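Local coordinates for protein oxygen-independent coproporphyrinogen III oxidase (Escherichia coli, PDB 1OLT) that catalyses the anaerobic oxidative decarboxylation of two propionate groups of coproporphyrinogen III to the vinyl groups of protoporphyrinogen IX in heme biosynthesis, using S-adenosylmethionine and a [4Fe-4S] cluster, at residues F134-N137 against A138-I142; R149-E152 against L153-D157; R371-I374 against K375-C379; V416-E420 against K421-V425. One frame throughout, in Å; residues are numbered along the deposited sequence.

Contact 1 (F134-N137 against A138-I142); sequences FQFN and ADAEI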
loop_
_atom_site.group_PDB
_atom_site.type_symbol
_atom_site.label_atom_id
_atom_site.label_comp_id
_atom_site.label_asym_id
_atom_site.label_seq_id
_atom_site.Cartn_x
_atom_site.Cartn_y
_atom_site.Cartn_z
ATOM N N PHE A 134 -10.988 4.047 -20.618
ATOM C CA PHE A 134 -9.584 3.654 -20.711
ATOM C C PHE A 134 -9.524 2.312 -21.424
ATOM O O PHE A 134 -10.469 1.501 -21.335
ATOM C CB PHE A 134 -8.941 3.493 -19.302
ATOM C CG PHE A 134 -8.937 4.748 -18.462
ATOM C CD1 PHE A 134 -7.923 5.658 -18.564
ATOM C CD2 PHE A 134 -9.951 4.986 -17.525
ATOM C CE1 PHE A 134 -7.892 6.775 -17.765
ATOM C CE2 PHE A 134 -9.936 6.092 -16.733
ATOM C CZ PHE A 134 -8.910 6.989 -16.841
ATOM N N GLN A 135 -8.425 2.067 -22.101
ATOM C CA GLN A 135 -8.168 0.809 -22.766
ATOM C C GLN A 135 -7.441 -0.192 -21.841
ATOM O O GLN A 135 -6.265 -0.039 -21.549
ATOM C CB GLN A 135 -7.338 1.053 -24.047
ATOM C CG GLN A 135 -7.448 -0.140 -24.997
ATOM C CD GLN A 135 -6.868 0.090 -26.397
ATOM O OE1 GLN A 135 -6.788 1.249 -26.896
ATOM N NE2 GLN A 135 -6.476 -1.022 -27.059
ATOM N N PHE A 136 -8.158 -1.228 -21.417
ATOM C CA PHE A 136 -7.638 -2.222 -20.481
ATOM C C PHE A 136 -6.978 -3.341 -21.237
ATOM O O PHE A 136 -7.552 -3.858 -22.219
ATOM C CB PHE A 136 -8.770 -2.841 -19.663
ATOM C CG PHE A 136 -9.163 -2.047 -18.495
ATOM C CD1 PHE A 136 -9.687 -0.761 -18.651
ATOM C CD2 PHE A 136 -9.021 -2.552 -17.240
ATOM C CE1 PHE A 136 -10.065 -0.025 -17.575
ATOM C CE2 PHE A 136 -9.386 -1.792 -16.126
ATOM C CZ PHE A 136 -9.895 -0.521 -16.315
ATOM N N ASN A 137 -5.781 -3.731 -20.797
ATOM C CA ASN A 137 -5.175 -4.962 -21.314
ATOM C C ASN A 137 -6.082 -6.141 -20.865
ATOM O O ASN A 137 -6.665 -6.139 -19.774
ATOM C CB ASN A 137 -3.744 -5.208 -20.787
ATOM C CG ASN A 137 -2.749 -4.171 -21.248
ATOM O OD1 ASN A 137 -2.993 -3.438 -22.215
ATOM N ND2 ASN A 137 -1.596 -4.111 -20.567
ATOM N N ALA A 138 -6.165 -7.151 -21.708
ATOM C CA ALA A 138 -6.984 -8.332 -21.411
ATOM C C ALA A 138 -6.503 -9.082 -20.156
ATOM O O ALA A 138 -7.309 -9.693 -19.422
ATOM C CB ALA A 138 -6.990 -9.280 -22.660
ATOM N N ASP A 139 -5.198 -9.012 -19.895
ATOM C CA ASP A 139 -4.608 -9.631 -18.699
ATOM C C ASP A 139 -4.258 -8.627 -17.613
ATOM O O ASP A 139 -3.395 -8.878 -16.811
ATOM C CB ASP A 139 -3.365 -10.430 -19.077
ATOM C CG ASP A 139 -2.284 -9.561 -19.600
ATOM O OD1 ASP A 139 -2.542 -8.350 -19.827
ATOM O OD2 ASP A 139 -1.154 -9.981 -19.807
ATOM N N ALA A 140 -4.958 -7.480 -17.572
ATOM C CA ALA A 140 -4.772 -6.545 -16.477
ATOM C C ALA A 140 -5.001 -7.179 -15.118
ATOM O O ALA A 140 -5.831 -8.031 -14.935
ATOM C CB ALA A 140 -5.705 -5.274 -16.678
ATOM N N GLU A 141 -4.389 -6.569 -14.101
ATOM C CA GLU A 141 -4.421 -7.048 -12.705
ATOM C C GLU A 141 -5.457 -6.121 -12.165
ATOM O O GLU A 141 -5.282 -4.923 -12.198
ATOM C CB GLU A 141 -3.055 -6.856 -12.046
ATOM C CG GLU A 141 -2.997 -7.135 -10.569
ATOM C CD GLU A 141 -1.694 -6.629 -9.924
ATOM O OE1 GLU A 141 -0.622 -7.167 -10.227
ATOM O OE2 GLU A 141 -1.751 -5.690 -9.114
ATOM N N ILE A 142 -6.562 -6.671 -11.730
ATOM C CA ILE A 142 -7.741 -5.874 -11.279
ATOM C C ILE A 142 -8.107 -6.307 -9.836
ATOM O O ILE A 142 -8.552 -7.447 -9.601
ATOM C CB ILE A 142 -8.915 -6.094 -12.269
ATOM C CG1 ILE A 142 -8.514 -5.607 -13.669
ATOM C CG2 ILE A 142 -10.160 -5.347 -11.835
ATOM C CD1 ILE A 142 -9.502 -5.919 -14.697
HETATM O O HOH W 1 -1.516 -6.149 -18.478
#
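A single water ties D139 to N137 across the corner of a type I beta turn: it donates to D139 OD1 at 2.8 Å and accepts from N137 ND2 at 2.9 Å. The aspartate can take part because its CG sits between the backbone N and the carbonyl carbon (chi1 65°), which brings the carboxylate toward N137. OD1 also lies 3.5 Å from N137 CB, and the water joins the polar ends of the two side chains. The turn itself, from N137 to A140, is closed by the backbone bond from A140 N to N137 O, 3.1 Å long. Its N-H points well at the oxygen (159°), but the nitrogen stands far above the carbonyl plane of N137, away from the lone-pair directions, a geometry in keeping with the tight turn. Below the turn the contact becomes apolar. A140 CB and I142 CD1 both approach F136 CD2 obliquely, the isoleucine methyl at 4.2 Å, and so the ring bridges two alternate residues of the strand that leaves the corner. F134 O lies in the plane of this ring, at its edge. The corner thus links the short strand 136-137 to strand 140-146, both beside strand 105-112: N137 bonds through its backbone to V105, and E141 to S106 and L108. F136 touches L130 and makes a cation-pi contact with R131, both of helix 120-133, while A140 and I142 are held by N165, just before strand 166-172.

Contact 2 (R149-E152 against L153-D157); sequences REIE and LDVLD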
loop_
_atom_site.group_PDB
_atom_site.type_symbol
_atom_site.label_atom_id
_atom_site.label_comp_id
_atom_site.label_asym_id
_atom_site.label_seq_id
_atom_site.Cartn_x
_atom_site.Cartn_y
_atom_site.Cartn_z
ATOM N N ARG A 149 -17.683 -7.903 6.439
ATOM C CA ARG A 149 -18.870 -7.604 7.250
ATOM C C ARG A 149 -19.888 -6.980 6.323
ATOM O O ARG A 149 -19.520 -6.357 5.341
ATOM C CB ARG A 149 -18.546 -6.618 8.340
ATOM C CG ARG A 149 -17.690 -7.155 9.408
ATOM C CD ARG A 149 -17.273 -6.084 10.420
ATOM N NE ARG A 149 -16.348 -5.112 9.812
ATOM C CZ ARG A 149 -16.079 -3.919 10.288
ATOM N NH1 ARG A 149 -16.600 -3.517 11.442
ATOM N NH2 ARG A 149 -15.214 -3.128 9.644
ATOM N N GLU A 150 -21.157 -7.213 6.610
ATOM C CA GLU A 150 -22.283 -6.630 5.825
ATOM C C GLU A 150 -22.097 -6.833 4.309
ATOM O O GLU A 150 -22.198 -5.911 3.456
ATOM C CB GLU A 150 -22.467 -5.179 6.246
ATOM C CG GLU A 150 -22.800 -5.062 7.733
ATOM C CD GLU A 150 -23.077 -3.609 8.182
ATOM O OE1 GLU A 150 -23.665 -2.876 7.392
ATOM O OE2 GLU A 150 -22.641 -3.182 9.302
ATOM N N ILE A 151 -21.766 -8.051 3.961
ATOM C CA ILE A 151 -21.552 -8.377 2.563
ATOM C C ILE A 151 -22.033 -9.811 2.366
ATOM O O ILE A 151 -21.876 -10.612 3.231
ATOM C CB ILE A 151 -20.042 -8.174 2.151
ATOM C CG1 ILE A 151 -19.846 -8.228 0.661
ATOM C CG2 ILE A 151 -19.083 -9.159 2.806
ATOM C CD1 ILE A 151 -18.409 -7.989 0.261
ATOM N N GLU A 152 -22.582 -10.106 1.199
ATOM C CA GLU A 152 -23.022 -11.464 0.886
ATOM C C GLU A 152 -21.919 -12.136 0.046
ATOM O O GLU A 152 -21.184 -11.471 -0.698
ATOM C CB GLU A 152 -24.350 -11.427 0.120
ATOM C CG GLU A 152 -25.541 -11.029 0.981
ATOM C CD GLU A 152 -25.518 -11.700 2.327
ATOM O OE1 GLU A 152 -25.611 -12.942 2.357
ATOM O OE2 GLU A 152 -25.354 -10.986 3.358
ATOM N N LEU A 153 -21.786 -13.438 0.185
ATOM C CA LEU A 153 -20.799 -14.187 -0.595
ATOM C C LEU A 153 -20.934 -13.961 -2.112
ATOM O O LEU A 153 -19.930 -13.921 -2.807
ATOM C CB LEU A 153 -20.941 -15.691 -0.343
ATOM C CG LEU A 153 -20.484 -16.254 1.004
ATOM C CD1 LEU A 153 -20.777 -17.801 1.018
ATOM C CD2 LEU A 153 -19.099 -16.054 1.244
ATOM N N ASP A 154 -22.162 -13.793 -2.637
ATOM C CA ASP A 154 -22.318 -13.610 -4.081
ATOM C C ASP A 154 -21.797 -12.321 -4.621
ATOM O O ASP A 154 -21.710 -12.169 -5.806
ATOM C CB ASP A 154 -23.731 -13.937 -4.567
ATOM C CG ASP A 154 -24.727 -12.862 -4.237
ATOM O OD1 ASP A 154 -24.392 -11.764 -3.718
ATOM O OD2 ASP A 154 -25.917 -13.041 -4.480
ATOM N N VAL A 155 -21.426 -11.362 -3.773
ATOM C CA VAL A 155 -20.709 -10.176 -4.238
ATOM C C VAL A 155 -19.347 -10.574 -4.864
ATOM O O VAL A 155 -18.872 -9.929 -5.809
ATOM C CB VAL A 155 -20.553 -9.082 -3.124
ATOM C CG1 VAL A 155 -19.632 -7.924 -3.539
ATOM C CG2 VAL A 155 -21.917 -8.546 -2.665
ATOM N N LEU A 156 -18.704 -11.625 -4.336
ATOM C CA LEU A 156 -17.459 -12.118 -4.927
ATOM C C LEU A 156 -17.677 -12.653 -6.335
ATOM O O LEU A 156 -16.870 -12.367 -7.222
ATOM C CB LEU A 156 -16.811 -13.189 -4.048
ATOM C CG LEU A 156 -16.433 -12.723 -2.632
ATOM C CD1 LEU A 156 -15.748 -13.879 -1.925
ATOM C CD2 LEU A 156 -15.656 -11.448 -2.542
ATOM N N ASP A 157 -18.758 -13.407 -6.570
ATOM C CA ASP A 157 -19.083 -13.849 -7.933
ATOM C C ASP A 157 -19.285 -12.628 -8.863
ATOM O O ASP A 157 -18.838 -12.623 -9.979
ATOM C CB ASP A 157 -20.300 -14.740 -7.980
ATOM C CG ASP A 157 -20.146 -15.963 -7.040
ATOM O OD1 ASP A 157 -20.349 -15.862 -5.817
ATOM O OD2 ASP A 157 -19.781 -17.020 -7.468
HETATM O O HOH W 2 -23.790 -14.753 2.038
#
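E152, I151 and V155 carry the entry into helix 154-161, two from the loop and one from the first turn. The 3.1 Å backbone bond from V155 N to E152 O (N-H angle 155°) draws the loop carbonyl onto the helix, the nitrogen well above the carbonyl plane. V155 also covers that oxygen with carbon, its CB standing 3.5 Å from E152 O. Next to this bond, I151 and V155 cross at about a right angle. With CG1 of I151 placed opposite its own backbone N (chi1 -168°), the extended arm runs over the valine, CG1 lying 3.9 Å from V155 CG2 and CD1 lying 4.0 Å from V155 CG1. Shortened to an alanine, I151 would lose the arm over V155, which is likely to open a gap there and leave T116 and F190 with less to pack on. The carboxylate of E152 turns off to the surface, where in one of two deposited conformers a water tentatively joins OE1 to L153 N. In the same loop R149 touches the iron-sulfur cluster. Chemically, the helix start is carboxylate-bearing on its exposed side and closed inside by branched aliphatic carbon, which probably shields the E152-V155 bond.

Contact 3 (R371-I374 against K375-C379); sequences RDVI and KSLIC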
loop_
_atom_site.group_PDB
_atom_site.type_symbol
_atom_site.label_atom_id
_atom_site.label_comp_id
_atom_site.label_asym_id
_atom_site.label_seq_id
_atom_site.Cartn_x
_atom_site.Cartn_y
_atom_site.Cartn_z
ATOM N N ARG A 371 14.978 8.467 -5.261
ATOM C CA ARG A 371 13.814 7.599 -5.330
ATOM C C ARG A 371 14.238 6.217 -5.800
ATOM O O ARG A 371 13.821 5.200 -5.228
ATOM C CB ARG A 371 12.745 8.157 -6.298
ATOM C CG ARG A 371 11.519 7.290 -6.460
ATOM C CD ARG A 371 10.739 7.527 -7.755
ATOM N NE ARG A 371 11.683 7.446 -8.845
ATOM C CZ ARG A 371 11.626 8.095 -9.993
ATOM N NH1 ARG A 371 10.600 8.885 -10.302
ATOM N NH2 ARG A 371 12.618 7.929 -10.867
ATOM N N ASP A 372 15.040 6.178 -6.852
ATOM C CA ASP A 372 15.459 4.886 -7.401
ATOM C C ASP A 372 16.421 4.125 -6.453
ATOM O O ASP A 372 16.353 2.910 -6.384
ATOM C CB ASP A 372 16.127 5.043 -8.777
ATOM C CG ASP A 372 15.168 5.559 -9.846
ATOM O OD1 ASP A 372 13.950 5.529 -9.601
ATOM O OD2 ASP A 372 15.548 6.007 -10.956
ATOM N N VAL A 373 17.272 4.838 -5.722
ATOM C CA VAL A 373 18.119 4.216 -4.696
ATOM C C VAL A 373 17.251 3.558 -3.618
ATOM O O VAL A 373 17.413 2.383 -3.265
ATOM C CB VAL A 373 19.058 5.265 -4.071
ATOM C CG1 VAL A 373 19.749 4.731 -2.830
ATOM C CG2 VAL A 373 20.104 5.717 -5.110
ATOM N N ILE A 374 16.303 4.341 -3.121
ATOM C CA ILE A 374 15.476 3.935 -2.010
ATOM C C ILE A 374 14.575 2.775 -2.445
ATOM O O ILE A 374 14.509 1.800 -1.732
ATOM C CB ILE A 374 14.702 5.153 -1.436
ATOM C CG1 ILE A 374 15.710 6.095 -0.739
ATOM C CG2 ILE A 374 13.559 4.693 -0.482
ATOM C CD1 ILE A 374 15.172 7.449 -0.283
ATOM N N LYS A 375 13.947 2.859 -3.632
ATOM C CA LYS A 375 13.094 1.767 -4.164
ATOM C C LYS A 375 13.858 0.474 -4.269
ATOM O O LYS A 375 13.370 -0.553 -3.854
ATOM C CB LYS A 375 12.526 2.075 -5.563
ATOM C CG LYS A 375 11.349 2.969 -5.582
ATOM C CD LYS A 375 10.825 3.316 -7.048
ATOM C CE LYS A 375 10.579 2.072 -7.948
ATOM N NZ LYS A 375 11.895 1.458 -8.408
ATOM N N SER A 376 15.056 0.527 -4.848
ATOM C CA SER A 376 15.943 -0.647 -4.884
ATOM C C SER A 376 16.255 -1.265 -3.512
ATOM O O SER A 376 16.282 -2.464 -3.380
ATOM C CB SER A 376 17.274 -0.299 -5.578
ATOM O OG SER A 376 18.160 -1.414 -5.519
ATOM N N LEU A 377 16.502 -0.454 -2.497
ATOM C CA LEU A 377 16.857 -0.959 -1.179
ATOM C C LEU A 377 15.647 -1.598 -0.498
ATOM O O LEU A 377 15.732 -2.644 0.105
ATOM C CB LEU A 377 17.410 0.187 -0.302
ATOM C CG LEU A 377 18.865 0.655 -0.627
ATOM C CD1 LEU A 377 19.245 1.914 0.165
ATOM C CD2 LEU A 377 19.844 -0.436 -0.363
ATOM N N ILE A 378 14.510 -0.931 -0.628
ATOM C CA ILE A 378 13.247 -1.355 0.008
ATOM C C ILE A 378 12.716 -2.650 -0.587
ATOM O O ILE A 378 12.254 -3.520 0.146
ATOM C CB ILE A 378 12.204 -0.254 -0.150
ATOM C CG1 ILE A 378 12.590 0.964 0.698
ATOM C CG2 ILE A 378 10.785 -0.774 0.175
ATOM C CD1 ILE A 378 12.347 0.796 2.180
ATOM N N CYS A 379 12.822 -2.783 -1.905
ATOM C CA CYS A 379 12.241 -3.910 -2.639
ATOM C C CYS A 379 13.185 -5.097 -2.787
ATOM O O CYS A 379 12.748 -6.215 -2.666
ATOM C CB CYS A 379 11.839 -3.501 -4.033
ATOM S SG CYS A 379 10.550 -2.276 -4.117
#
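Helix 365-380, which lies in the HemN C-terminal domain, illustrates the i to i+4 ladder of the alpha helix, beginning here with K375 N bonded to R371 O at 2.8 Å. The next three rungs follow in order, S376 N to D372 O, L377 N to V373 O and I378 N to I374 O, the last running nearly along the C=O axis. Side chains spaced by four residues travel together. K375 lies alongside R371, pointing the same way, and its CD rests 4.1 Å from R371 CG; its CG packs still closer, 3.3 Å from R371 O. V373 and L377 are likewise side by side, CG1 of the valine 4.1 Å from CD1 of the leucine. The guanidinium of R371, swung round by a bend at chi3 (51°), reaches across to the next residue, D372, in a salt bridge. NE and NH2 both grip D372 OD1, at 3.1 and 3.0 Å, from the same face of the carboxylate, with OD1 close to the plane of the guanidinium. With an alanine in place of R371, D372 would probably be left without its cationic mate and the chain of K375 without the methylene beside it. V373 and L377 pack on L383 of strand 382-384, whereas I374 and L377 meet C437 of helix 433-438. The pattern is that of an amphipathic helix, with salt-bridged polar groups on one side and a hydrophobic stripe turned inward, to strand 382-384, helix 433-438 and neighbouring loops.

Contact 4 (V416-E420 against K421-V425); sequences VDVDE and KGIQV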
loop_
_atom_site.group_PDB
_atom_site.type_symbol
_atom_site.label_atom_id
_atom_site.label_comp_id
_atom_site.label_asym_id
_atom_site.label_seq_id
_atom_site.Cartn_x
_atom_site.Cartn_y
_atom_site.Cartn_z
ATOM N N VAL A 416 24.247 -3.541 7.135
ATOM C CA VAL A 416 24.549 -3.678 5.715
ATOM C C VAL A 416 26.036 -4.009 5.549
ATOM O O VAL A 416 26.835 -3.609 6.392
ATOM C CB VAL A 416 24.232 -2.369 4.927
ATOM C CG1 VAL A 416 22.823 -1.902 5.172
ATOM C CG2 VAL A 416 25.205 -1.239 5.295
ATOM N N ASP A 417 26.371 -4.768 4.498
ATOM C CA ASP A 417 27.740 -4.885 3.973
ATOM C C ASP A 417 27.887 -3.931 2.779
ATOM O O ASP A 417 27.092 -3.966 1.857
ATOM C CB ASP A 417 28.049 -6.322 3.512
ATOM C CG ASP A 417 27.962 -7.344 4.646
ATOM O OD1 ASP A 417 28.303 -6.986 5.810
ATOM O OD2 ASP A 417 27.565 -8.519 4.452
ATOM N N VAL A 418 28.896 -3.073 2.808
ATOM C CA VAL A 418 29.047 -2.057 1.767
ATOM C C VAL A 418 30.513 -2.003 1.312
ATOM O O VAL A 418 31.442 -2.284 2.083
ATOM C CB VAL A 418 28.491 -0.648 2.231
ATOM C CG1 VAL A 418 28.611 -0.458 3.743
ATOM C CG2 VAL A 418 29.179 0.521 1.522
ATOM N N ASP A 419 30.696 -1.694 0.038
ATOM C CA ASP A 419 32.029 -1.532 -0.523
ATOM C C ASP A 419 31.981 -0.508 -1.670
ATOM O O ASP A 419 31.013 0.281 -1.794
ATOM C CB ASP A 419 32.620 -2.904 -0.956
ATOM C CG ASP A 419 31.716 -3.686 -1.940
ATOM O OD1 ASP A 419 30.711 -3.143 -2.447
ATOM O OD2 ASP A 419 31.959 -4.873 -2.261
ATOM N N GLU A 420 33.041 -0.531 -2.484
ATOM C CA GLU A 420 33.215 0.379 -3.624
ATOM C C GLU A 420 32.284 0.094 -4.803
ATOM O O GLU A 420 32.115 0.978 -5.651
ATOM C CB GLU A 420 34.680 0.381 -4.138
ATOM C CG GLU A 420 35.435 -0.931 -3.971
ATOM C CD GLU A 420 36.288 -0.955 -2.706
ATOM O OE1 GLU A 420 37.471 -0.513 -2.778
ATOM O OE2 GLU A 420 35.789 -1.412 -1.646
ATOM N N LYS A 421 31.675 -1.112 -4.844
ATOM C CA LYS A 421 30.718 -1.498 -5.913
ATOM C C LYS A 421 29.178 -1.454 -5.585
ATOM O O LYS A 421 28.362 -1.405 -6.502
ATOM C CB LYS A 421 31.095 -2.880 -6.471
ATOM C CG LYS A 421 30.738 -4.082 -5.579
ATOM C CD LYS A 421 30.450 -5.343 -6.456
ATOM C CE LYS A 421 30.666 -6.676 -5.711
ATOM N NZ LYS A 421 31.738 -7.486 -6.347
ATOM N N GLY A 422 28.811 -1.478 -4.304
ATOM C CA GLY A 422 27.414 -1.551 -3.898
ATOM C C GLY A 422 27.138 -1.708 -2.395
ATOM O O GLY A 422 28.033 -1.620 -1.554
ATOM N N ILE A 423 25.858 -1.912 -2.068
ATOM C CA ILE A 423 25.399 -2.160 -0.707
ATOM C C ILE A 423 24.529 -3.414 -0.700
ATOM O O ILE A 423 23.711 -3.611 -1.578
ATOM C CB ILE A 423 24.577 -0.962 -0.197
ATOM C CG1 ILE A 423 25.440 0.283 -0.113
ATOM C CG2 ILE A 423 23.965 -1.236 1.184
ATOM C CD1 ILE A 423 24.649 1.543 -0.335
ATOM N N GLN A 424 24.771 -4.272 0.290
ATOM C CA GLN A 424 23.930 -5.422 0.555
ATOM C C GLN A 424 23.321 -5.230 1.956
ATOM O O GLN A 424 24.041 -4.990 2.926
ATOM C CB GLN A 424 24.764 -6.708 0.468
ATOM C CG GLN A 424 24.032 -7.992 0.822
ATOM C CD GLN A 424 22.869 -8.293 -0.101
ATOM O OE1 GLN A 424 23.075 -8.713 -1.231
ATOM N NE2 GLN A 424 21.638 -8.088 0.387
ATOM N N VAL A 425 21.996 -5.286 2.052
ATOM C CA VAL A 425 21.334 -5.316 3.364
ATOM C C VAL A 425 21.476 -6.750 3.874
ATOM O O VAL A 425 21.254 -7.705 3.142
ATOM C CB VAL A 425 19.866 -4.868 3.306
ATOM C CG1 VAL A 425 19.261 -4.802 4.713
ATOM C CG2 VAL A 425 19.761 -3.520 2.601
#
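Strands 416-418 and 422-425 run antiparallel as a beta hairpin, their axes 4.6 Å apart at closest and 162° from one another. D417 and Q424 form the hydrogen-bonded pair (D417 N to Q424 O and Q424 N to D417 O, both 2.8 Å), and D419 N to G422 O adds a third bond. The non-hydrogen-bonded pairs, V416 with V425 and V418 with I423, put their side chains on one face. There I423 is the bridge: its CG2 meets V416 CB at 3.9 Å, and its CG1 meets V418 CB at 4.0 Å. V416 and V418 lie on A411 and I423 on L407 of helix 401-412, V425 on helix 433-438. Strand 422-425 also pairs with 382-384 in a three-stranded antiparallel sheet, consistent with the winged-helix-like character of an HTH-clan domain. At the reversal D419 forms an Asx turn: with CG between backbone N and carbonyl carbon (chi1 55°), OD1 is met by K421 N at 3.3 Å from above the carboxylate plane, and K421 CG leans on the same carboxylate. Q424, bent at chi2, gives NE2 to V425 O. One carboxylate oxygen thus takes the N-H of K421 and, weakly, that of G422, while the apolar pairs lie toward the helices.

Along the chain the four contacts come in series, none enclosing another. Contacts 1 and 2 belong to the radical SAM core, their centres 24 Å apart, and are joined by strand 140-146, which starts in contact 1, carries E145, which binds S-adenosylmethionine, and leads to the loop of contact 2 beside the cluster. Contacts 3 and 4 share the HemN C-terminal domain; their centres are only 14 Å apart and they touch, L377 CD2 lying 4.3 Å from V425 CG2. Strand 382-384, which follows the helix of contact 3, pairs with strand 422-425 of contact 4. Contacts 2 and 4, 49 Å apart between centres, stand on opposite sides of the chain's centre, so the set samples both the catalytic core and the C-terminal domain.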